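PDB 7K44: sgbp-b from Bacteroides uniformis, which probably binds xyloglucan at the cell surface of a human gut commensal, as a surface glycan-binding protein encoded in a xyloglucan utilization locus. Local coordinates for residues 126-131 against 142-147; 148-153 against 171-176; 155-160 against 188-193. All blocks are in the same frame, centred on the assembly; numbering follows the deposited sequence.

Overall arrangement
All three contacts lie in the IPT/TIG domain, a small beta sandwich in the middle of the chain. Interaction 1 pairs strands 127-131 and 141-147 of one sheet; interaction 3 pairs strands 152-157 and 188-194 of the other. Their centres are about 13 Å apart, and they meet in the core, where V144 CG1 lies 3.8 Å from I192 CD1. Interaction 2, centred about 9 Å from interaction 1 and about 16 Å from interaction 3, packs loop 148-151 and the start of strand 152-157 against N173 and the start of strand 175-179, the neighbour of 141-147. The calcium site, with N213, D215, D241, K243 and D378, belongs to another part of the chain.

Interaction 1: residues 126-131 against 142-147; sequences PSISKV and VTVLGQ
S127 to V131 pair with V142 to Q147 as antiparallel strands, their axes 4.4 Å apart at closest approach and 144° between their directions. S127 and Q147 exchange two backbone hydrogen bonds, and L145 N donates to K130 O at 2.9 Å. Between them the register slips by one residue: S129 N reaches L145 O at 2.8 Å, and K130 N adds a weak bond of 3.3 Å to the same oxygen. G146 suits its place opposite I128 because a beta carbon there would run into S127 O. On the face carrying I128, V131 and V144, branched side chains pack against one another on the core side: CG2 of I128, anti to its own backbone N, meets V144 CG1 at 3.7 Å, and V131 CG1 leans on V142 CG1 at 4.1 Å. On the other face K130 and L145 run side by side; in the modelled conformer the lysine CE touches L145 CD1 at 3.7 Å, while NZ goes on to the carbonyl O of F322, whose ring it also meets in a cation-pi contact. Two residues facing one is the classic beta bulge, here set in the opening hairpin of an IPT/TIG beta sandwich.

Interaction 2: residues 148-153 against 171-176; sequences NFMDIV and EANDML
F149 N donates to N173 O at 2.9 Å, a fairly straight bond (161° at the hydrogen) and the one direct hydrogen bond between 148-153 and 171-176. N173 has a positive phi, which asparagine tolerates better than most residues. Water 2 adds an indirect link, accepting from N148 N at 2.8 Å and probably donating to A172 O. Apolar contacts lie deeper. L176 CD2 sits over one face of the F149 ring, 4.1 Å from its centroid, in a CH-pi contact offset toward the rim, and the same methyl presses on I152 CD1 at 3.5 Å, tighter than usual for two carbons. With its CG between backbone N and carbonyl carbon (chi1 60°), L176 reaches both partners. In the mixed contacts the N173 and M150 side chains cross at about a right angle, N173 ND2 3.7 Å from M150 CA, and the bent, flexible methionine, which also touches F41, brings CE to 3.8 Å from N173 OD1. Replacing F149 with an alanine would probably leave L176 CD2 without its aromatic face and open a gap beside V144 and I192. One backbone bond thus ties the loop to N173, whereas dispersion between ring and methyl groups holds its inner side.

Interaction 3: residues 155-160 against 188-193; sequences ITMGNR and CSLAIT
I155 and L190 lie side by side on the buried face of this antiparallel pair, I155 CG2 touching L190 CD1 at 4.1 Å and I192 CG1 at 4.2 Å. M157 continues the apolar row: in one of its two conformers its CE lies 3.6 Å from L190 CD1, methyl to methyl. With chi1 170° and chi2 67°, L190 CD1 is carried toward strand 152-157, where it touches both. The backbone is firmly paired here: T156 and A191 exchange two hydrogen bonds of 2.8 Å, and the one accepted by A191 O lies in its carbonyl plane. The other face, with T156 and A191, is partly exposed and takes in water. The small A191 leaves room for T156, whose OG1 approaches A191 CB at 3.4 Å and shares water 3 with S189 O. Toward G158 the pairing slackens: G158 N makes only a weak bond to S189 O, and water 4 accepts from S189 N at 3.0 Å and, more weakly, from G158 N. G158 takes the positive phi of a type II' turn, while C188 SG rests 3.5 Å from G158 N. Strand 152-157 lies between 160-161 and 188-194, and 197-204 flanks the latter; from the opposing sheet, L176 and F178 of strand 175-179 pack on I155, and F178 also on M157.

Interaction 1: residues 126-131 against 142-147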
loop_
_atom_site.group_PDB
_atom_site.type_symbol
_atom_site.label_atom_id
_atom_site.label_comp_id
_atom_site.label_asym_id
_atom_site.label_seq_id
_atom_site.Cartn_x
_atom_site.Cartn_y
_atom_site.Cartn_z
ATOM N N PRO A 126 -5.697 -10.306 -12.103
ATOM C CA PRO A 126 -5.465 -9.626 -10.828
ATOM C C PRO A 126 -5.813 -8.152 -10.948
ATOM O O PRO A 126 -5.881 -7.581 -12.038
ATOM C CB PRO A 126 -3.961 -9.813 -10.604
ATOM C CG PRO A 126 -3.385 -9.813 -12.012
ATOM C CD PRO A 126 -4.460 -10.479 -12.879
ATOM N N SER A 127 -6.041 -7.534 -9.798
ATOM C CA SER A 127 -6.291 -6.104 -9.744
ATOM C C SER A 127 -5.601 -5.551 -8.512
ATOM O O SER A 127 -5.370 -6.270 -7.538
ATOM C CB SER A 127 -7.789 -5.779 -9.703
ATOM O OG SER A 127 -8.456 -6.536 -8.708
ATOM N N ILE A 128 -5.250 -4.270 -8.577
ATOM C CA ILE A 128 -4.602 -3.567 -7.475
ATOM C C ILE A 128 -5.496 -2.415 -7.044
ATOM O O ILE A 128 -5.888 -1.583 -7.870
ATOM C CB ILE A 128 -3.219 -3.045 -7.884
ATOM C CG1 ILE A 128 -2.277 -4.213 -8.141
ATOM C CG2 ILE A 128 -2.671 -2.128 -6.785
ATOM C CD1 ILE A 128 -1.057 -3.852 -8.986
ATOM N N SER A 129 -5.823 -2.365 -5.753
ATOM C CA SER A 129 -6.617 -1.260 -5.237
ATOM C C SER A 129 -5.809 -0.251 -4.431
ATOM O O SER A 129 -6.172 0.926 -4.408
ATOM C CB SER A 129 -7.788 -1.768 -4.391
ATOM O OG SER A 129 -7.333 -2.510 -3.277
ATOM N N LYS A 130 -4.731 -0.671 -3.773
ATOM C CA LYS A 130 -3.951 0.237 -2.942
ATOM C C LYS A 130 -2.508 -0.247 -2.890
ATOM O O LYS A 130 -2.242 -1.449 -2.919
ATOM C CB LYS A 130 -4.531 0.295 -1.523
ATOM C CG LYS A 130 -5.445 1.483 -1.276
ATOM C CD LYS A 130 -5.404 1.912 0.184
ATOM C CE LYS A 130 -5.995 0.852 1.090
ATOM N NZ LYS A 130 -6.312 1.415 2.435
ATOM N N VAL A 131 -1.567 0.705 -2.799
ATOM C CA VAL A 131 -0.147 0.402 -2.652
ATOM C C VAL A 131 0.384 1.229 -1.487
ATOM O O VAL A 131 -0.033 2.376 -1.280
ATOM C CB VAL A 131 0.667 0.678 -3.937
ATOM C CG1 VAL A 131 2.072 0.122 -3.807
ATOM C CG2 VAL A 131 -0.016 0.087 -5.147
ATOM N N VAL A 142 7.152 -3.408 0.795
ATOM C CA VAL A 142 6.030 -2.762 0.135
ATOM C C VAL A 142 4.829 -3.677 0.307
ATOM O O VAL A 142 4.969 -4.900 0.224
ATOM C CB VAL A 142 6.348 -2.587 -1.363
ATOM C CG1 VAL A 142 5.236 -1.821 -2.050
ATOM C CG2 VAL A 142 7.702 -1.917 -1.569
ATOM N N THR A 143 3.667 -3.104 0.579
ATOM C CA THR A 143 2.428 -3.860 0.700
ATOM C C THR A 143 1.478 -3.440 -0.410
ATOM O O THR A 143 1.364 -2.251 -0.723
ATOM C CB THR A 143 1.780 -3.626 2.069
ATOM O OG1 THR A 143 2.719 -3.972 3.092
ATOM C CG2 THR A 143 0.544 -4.506 2.242
ATOM N N VAL A 144 0.801 -4.419 -1.021
ATOM C CA VAL A 144 -0.156 -4.152 -2.092
ATOM C C VAL A 144 -1.469 -4.831 -1.734
ATOM O O VAL A 144 -1.466 -5.995 -1.321
ATOM C CB VAL A 144 0.356 -4.673 -3.452
ATOM C CG1 VAL A 144 -0.616 -4.299 -4.572
ATOM C CG2 VAL A 144 1.744 -4.118 -3.756
ATOM N N LEU A 145 -2.576 -4.103 -1.863
ATOM C CA LEU A 145 -3.916 -4.658 -1.697
ATOM C C LEU A 145 -4.564 -4.807 -3.063
ATOM O O LEU A 145 -4.396 -3.955 -3.939
ATOM C CB LEU A 145 -4.810 -3.745 -0.855
ATOM C CG LEU A 145 -4.369 -3.395 0.564
ATOM C CD1 LEU A 145 -5.516 -2.762 1.324
ATOM C CD2 LEU A 145 -3.896 -4.631 1.269
ATOM N N GLY A 146 -5.311 -5.893 -3.246
ATOM C CA GLY A 146 -5.985 -6.090 -4.510
ATOM C C GLY A 146 -6.784 -7.370 -4.495
ATOM O O GLY A 146 -7.224 -7.805 -3.430
ATOM N N GLN A 147 -6.983 -7.978 -5.660
ATOM C CA GLN A 147 -7.744 -9.219 -5.747
ATOM C C GLN A 147 -7.070 -10.143 -6.742
ATOM O O GLN A 147 -6.440 -9.690 -7.703
ATOM C CB GLN A 147 -9.193 -8.978 -6.201
ATOM C CG GLN A 147 -10.022 -8.106 -5.261
ATOM C CD GLN A 147 -10.293 -8.776 -3.925
ATOM O OE1 GLN A 147 -10.283 -9.998 -3.819
ATOM N NE2 GLN A 147 -10.544 -7.971 -2.900
HETATM O O HOH W 1 -9.704 -4.768 -3.747
#

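Interaction 2: residues 148-153 against 171-176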
loop_
_atom_site.group_PDB
_atom_site.type_symbol
_atom_site.label_atom_id
_atom_site.label_comp_id
_atom_site.label_asym_id
_atom_site.label_seq_id
_atom_site.Cartn_x
_atom_site.Cartn_y
_atom_site.Cartn_z
ATOM N N ASN A 148 -7.217 -11.451 -6.504
ATOM C CA ASN A 148 -6.797 -12.484 -7.453
ATOM C C ASN A 148 -5.284 -12.520 -7.677
ATOM O O ASN A 148 -4.800 -12.604 -8.808
ATOM C CB ASN A 148 -7.585 -12.396 -8.757
ATOM C CG ASN A 148 -9.054 -12.600 -8.522
ATOM O OD1 ASN A 148 -9.465 -13.662 -8.056
ATOM N ND2 ASN A 148 -9.849 -11.572 -8.774
ATOM N N PHE A 149 -4.536 -12.491 -6.571
ATOM C CA PHE A 149 -3.079 -12.563 -6.583
ATOM C C PHE A 149 -2.535 -14.001 -6.630
ATOM O O PHE A 149 -1.361 -14.229 -6.320
ATOM C CB PHE A 149 -2.501 -11.833 -5.361
ATOM C CG PHE A 149 -2.669 -10.328 -5.384
ATOM C CD1 PHE A 149 -2.886 -9.637 -6.565
ATOM C CD2 PHE A 149 -2.593 -9.607 -4.198
ATOM C CE1 PHE A 149 -3.029 -8.253 -6.565
ATOM C CE2 PHE A 149 -2.726 -8.221 -4.186
ATOM C CZ PHE A 149 -2.945 -7.541 -5.369
ATOM N N MET A 150 -3.354 -14.973 -7.004
ATOM C CA MET A 150 -2.908 -16.355 -7.101
ATOM C C MET A 150 -1.974 -16.540 -8.294
ATOM O O MET A 150 -2.109 -15.877 -9.324
ATOM C CB MET A 150 -4.132 -17.231 -7.337
ATOM C CG MET A 150 -5.015 -16.644 -8.446
ATOM S SD MET A 150 -6.776 -16.908 -8.287
ATOM C CE MET A 150 -7.158 -15.914 -6.862
ATOM N N ASP A 151 -1.027 -17.468 -8.156
ATOM C CA ASP A 151 -0.144 -17.879 -9.252
ATOM C C ASP A 151 0.624 -16.692 -9.831
ATOM O O ASP A 151 0.569 -16.398 -11.028
ATOM C CB ASP A 151 -0.910 -18.640 -10.339
ATOM C CG ASP A 151 -1.648 -19.838 -9.796
ATOM O OD1 ASP A 151 -1.081 -20.547 -8.936
ATOM O OD2 ASP A 151 -2.795 -20.064 -10.222
ATOM N N ILE A 152 1.364 -16.021 -8.953
ATOM C CA ILE A 152 2.128 -14.852 -9.364
ATOM C C ILE A 152 3.272 -15.267 -10.276
ATOM O O ILE A 152 4.002 -16.231 -9.995
ATOM C CB ILE A 152 2.643 -14.083 -8.141
ATOM C CG1 ILE A 152 1.494 -13.340 -7.474
ATOM C CG2 ILE A 152 3.741 -13.092 -8.547
ATOM C CD1 ILE A 152 1.908 -12.589 -6.255
ATOM N N VAL A 153 3.439 -14.532 -11.369
ATOM C CA VAL A 153 4.544 -14.728 -12.292
ATOM C C VAL A 153 5.635 -13.685 -12.090
ATOM O O VAL A 153 6.823 -14.009 -12.132
ATOM C CB VAL A 153 4.018 -14.717 -13.743
ATOM C CG1 VAL A 153 5.163 -14.721 -14.733
ATOM C CG2 VAL A 153 3.105 -15.912 -13.975
ATOM N N GLU A 171 -3.667 -15.611 2.303
ATOM C CA GLU A 171 -4.379 -16.818 1.893
ATOM C C GLU A 171 -5.550 -16.485 0.972
ATOM O O GLU A 171 -5.870 -17.256 0.058
ATOM C CB GLU A 171 -4.822 -17.625 3.110
ATOM C CG GLU A 171 -3.773 -18.621 3.592
ATOM C CD GLU A 171 -2.792 -19.023 2.495
ATOM O OE1 GLU A 171 -3.143 -19.892 1.668
ATOM O OE2 GLU A 171 -1.668 -18.472 2.458
ATOM N N ALA A 172 -6.184 -15.330 1.183
ATOM C CA ALA A 172 -7.291 -14.876 0.346
ATOM C C ALA A 172 -6.841 -14.251 -0.970
ATOM O O ALA A 172 -7.698 -13.786 -1.732
ATOM C CB ALA A 172 -8.178 -13.888 1.113
ATOM N N ASN A 173 -5.534 -14.227 -1.245
ATOM C CA ASN A 173 -4.984 -13.703 -2.496
ATOM C C ASN A 173 -5.361 -12.241 -2.735
ATOM O O ASN A 173 -5.481 -11.801 -3.880
ATOM C CB ASN A 173 -5.334 -14.581 -3.703
ATOM C CG ASN A 173 -4.815 -15.997 -3.557
ATOM O OD1 ASN A 173 -5.591 -16.956 -3.520
ATOM N ND2 ASN A 173 -3.506 -16.141 -3.487
ATOM N N ASP A 174 -5.554 -11.474 -1.658
ATOM C CA ASP A 174 -5.964 -10.077 -1.755
ATOM C C ASP A 174 -4.944 -9.119 -1.154
ATOM O O ASP A 174 -5.228 -7.923 -1.041
ATOM C CB ASP A 174 -7.332 -9.849 -1.101
ATOM C CG ASP A 174 -7.348 -10.229 0.366
ATOM O OD1 ASP A 174 -6.323 -10.745 0.862
ATOM O OD2 ASP A 174 -8.387 -10.013 1.022
ATOM N N MET A 175 -3.778 -9.619 -0.757
ATOM C CA MET A 175 -2.744 -8.787 -0.159
ATOM C C MET A 175 -1.404 -9.460 -0.397
ATOM O O MET A 175 -1.303 -10.690 -0.334
ATOM C CB MET A 175 -2.982 -8.631 1.347
ATOM C CG MET A 175 -2.212 -7.494 1.984
ATOM S SD MET A 175 -1.304 -7.997 3.445
ATOM C CE MET A 175 0.009 -8.914 2.672
ATOM N N LEU A 176 -0.381 -8.663 -0.683
ATOM C CA LEU A 176 0.949 -9.235 -0.769
ATOM C C LEU A 176 1.957 -8.221 -0.262
ATOM O O LEU A 176 1.681 -7.018 -0.205
ATOM C CB LEU A 176 1.312 -9.758 -2.172
ATOM C CG LEU A 176 1.329 -8.796 -3.357
ATOM C CD1 LEU A 176 2.592 -7.958 -3.374
ATOM C CD2 LEU A 176 1.203 -9.566 -4.655
HETATM O O HOH W 2 -8.550 -12.452 -4.255
#

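Interaction 3: residues 155-160 against 188-193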
loop_
_atom_site.group_PDB
_atom_site.type_symbol
_atom_site.label_atom_id
_atom_site.label_comp_id
_atom_site.label_asym_id
_atom_site.label_seq_id
_atom_site.Cartn_x
_atom_site.Cartn_y
_atom_site.Cartn_z
ATOM N N ILE A 155 6.486 -9.373 -10.447
ATOM C CA ILE A 155 6.142 -8.033 -9.993
ATOM C C ILE A 155 7.214 -7.102 -10.537
ATOM O O ILE A 155 8.407 -7.295 -10.265
ATOM C CB ILE A 155 6.053 -7.947 -8.462
ATOM C CG1 ILE A 155 5.065 -8.988 -7.931
ATOM C CG2 ILE A 155 5.636 -6.535 -8.042
ATOM C CD1 ILE A 155 4.899 -8.980 -6.432
ATOM N N THR A 156 6.799 -6.117 -11.329
ATOM C CA THR A 156 7.732 -5.299 -12.083
ATOM C C THR A 156 7.407 -3.819 -11.912
ATOM O O THR A 156 6.283 -3.430 -11.574
ATOM C CB THR A 156 7.709 -5.660 -13.574
ATOM O OG1 THR A 156 6.402 -5.407 -14.103
ATOM C CG2 THR A 156 8.039 -7.139 -13.765
ATOM N N MET A 157 8.420 -3.000 -12.175
ATOM C CA MET A 157 8.289 -1.545 -12.093
ATOM C C MET A 157 9.303 -0.976 -13.079
ATOM O O MET A 157 10.501 -0.951 -12.793
ATOM C CB MET A 157 8.562 -1.061 -10.676
ATOM C CG MET A 157 9.644 -1.855 -9.969
ATOM S SD MET A 157 9.731 -1.532 -8.203
ATOM C CE MET A 157 8.141 -2.119 -7.644
ATOM N N GLY A 158 8.821 -0.529 -14.230
ATOM C CA GLY A 158 9.765 -0.091 -15.246
ATOM C C GLY A 158 10.637 -1.261 -15.663
ATOM O O GLY A 158 10.147 -2.357 -15.953
ATOM N N ASN A 159 11.952 -1.047 -15.666
ATOM C CA ASN A 159 12.901 -2.095 -16.019
ATOM C C ASN A 159 13.436 -2.853 -14.804
ATOM O O ASN A 159 14.499 -3.476 -14.893
ATOM C CB ASN A 159 14.049 -1.512 -16.842
ATOM C CG ASN A 159 14.888 -0.538 -16.047
ATOM O OD1 ASN A 159 14.422 0.040 -15.062
ATOM N ND2 ASN A 159 16.135 -0.352 -16.466
ATOM N N ARG A 160 12.727 -2.825 -13.678
ATOM C CA ARG A 160 13.110 -3.565 -12.482
ATOM C C ARG A 160 12.100 -4.672 -12.216
ATOM O O ARG A 160 10.905 -4.507 -12.466
ATOM C CB ARG A 160 13.145 -2.653 -11.252
ATOM C CG ARG A 160 13.991 -1.407 -11.405
ATOM C CD ARG A 160 15.479 -1.706 -11.211
ATOM N NE ARG A 160 16.261 -0.494 -11.424
ATOM C CZ ARG A 160 16.877 -0.195 -12.561
ATOM N NH1 ARG A 160 16.819 -1.035 -13.586
ATOM N NH2 ARG A 160 17.554 0.941 -12.672
ATOM N N CYS A 188 6.971 5.136 -13.893
ATOM C CA CYS A 188 6.689 3.923 -14.649
ATOM C C CYS A 188 5.395 3.324 -14.113
ATOM O O CYS A 188 4.654 3.966 -13.364
ATOM C CB CYS A 188 7.851 2.933 -14.497
ATOM S SG CYS A 188 8.238 2.570 -12.747
ATOM N N SER A 189 5.112 2.085 -14.511
ATOM C CA SER A 189 3.965 1.344 -14.010
ATOM C C SER A 189 4.459 0.250 -13.075
ATOM O O SER A 189 5.426 -0.450 -13.391
ATOM C CB SER A 189 3.179 0.699 -15.157
ATOM O OG SER A 189 2.418 1.668 -15.863
ATOM N N LEU A 190 3.815 0.137 -11.920
ATOM C CA LEU A 190 3.918 -1.061 -11.101
ATOM C C LEU A 190 2.973 -2.103 -11.680
ATOM O O LEU A 190 1.802 -1.812 -11.930
ATOM C CB LEU A 190 3.496 -0.733 -9.671
ATOM C CG LEU A 190 3.314 -1.920 -8.725
ATOM C CD1 LEU A 190 4.650 -2.587 -8.465
ATOM C CD2 LEU A 190 2.645 -1.471 -7.417
ATOM N N ALA A 191 3.478 -3.310 -11.912
ATOM C CA ALA A 191 2.678 -4.349 -12.554
ATOM C C ALA A 191 2.832 -5.648 -11.789
ATOM O O ALA A 191 3.957 -6.082 -11.516
ATOM C CB ALA A 191 3.108 -4.547 -14.008
ATOM N N ILE A 192 1.706 -6.262 -11.441
ATOM C CA ILE A 192 1.683 -7.609 -10.890
ATOM C C ILE A 192 1.094 -8.517 -11.959
ATOM O O ILE A 192 -0.032 -8.294 -12.419
ATOM C CB ILE A 192 0.855 -7.693 -9.603
ATOM C CG1 ILE A 192 1.462 -6.816 -8.505
ATOM C CG2 ILE A 192 0.758 -9.151 -9.147
ATOM C CD1 ILE A 192 0.588 -6.761 -7.256
ATOM N N THR A 193 1.857 -9.515 -12.371
ATOM C CA THR A 193 1.429 -10.446 -13.402
ATOM C C THR A 193 1.231 -11.811 -12.768
ATOM O O THR A 193 2.120 -12.310 -12.067
ATOM C CB THR A 193 2.459 -10.526 -14.527
ATOM O OG1 THR A 193 2.558 -9.255 -15.181
ATOM C CG2 THR A 193 2.043 -11.573 -15.560
HETATM O O HOH W 3 5.766 -2.798 -14.836
HETATM O O HOH W 4 6.784 0.620 -16.586
#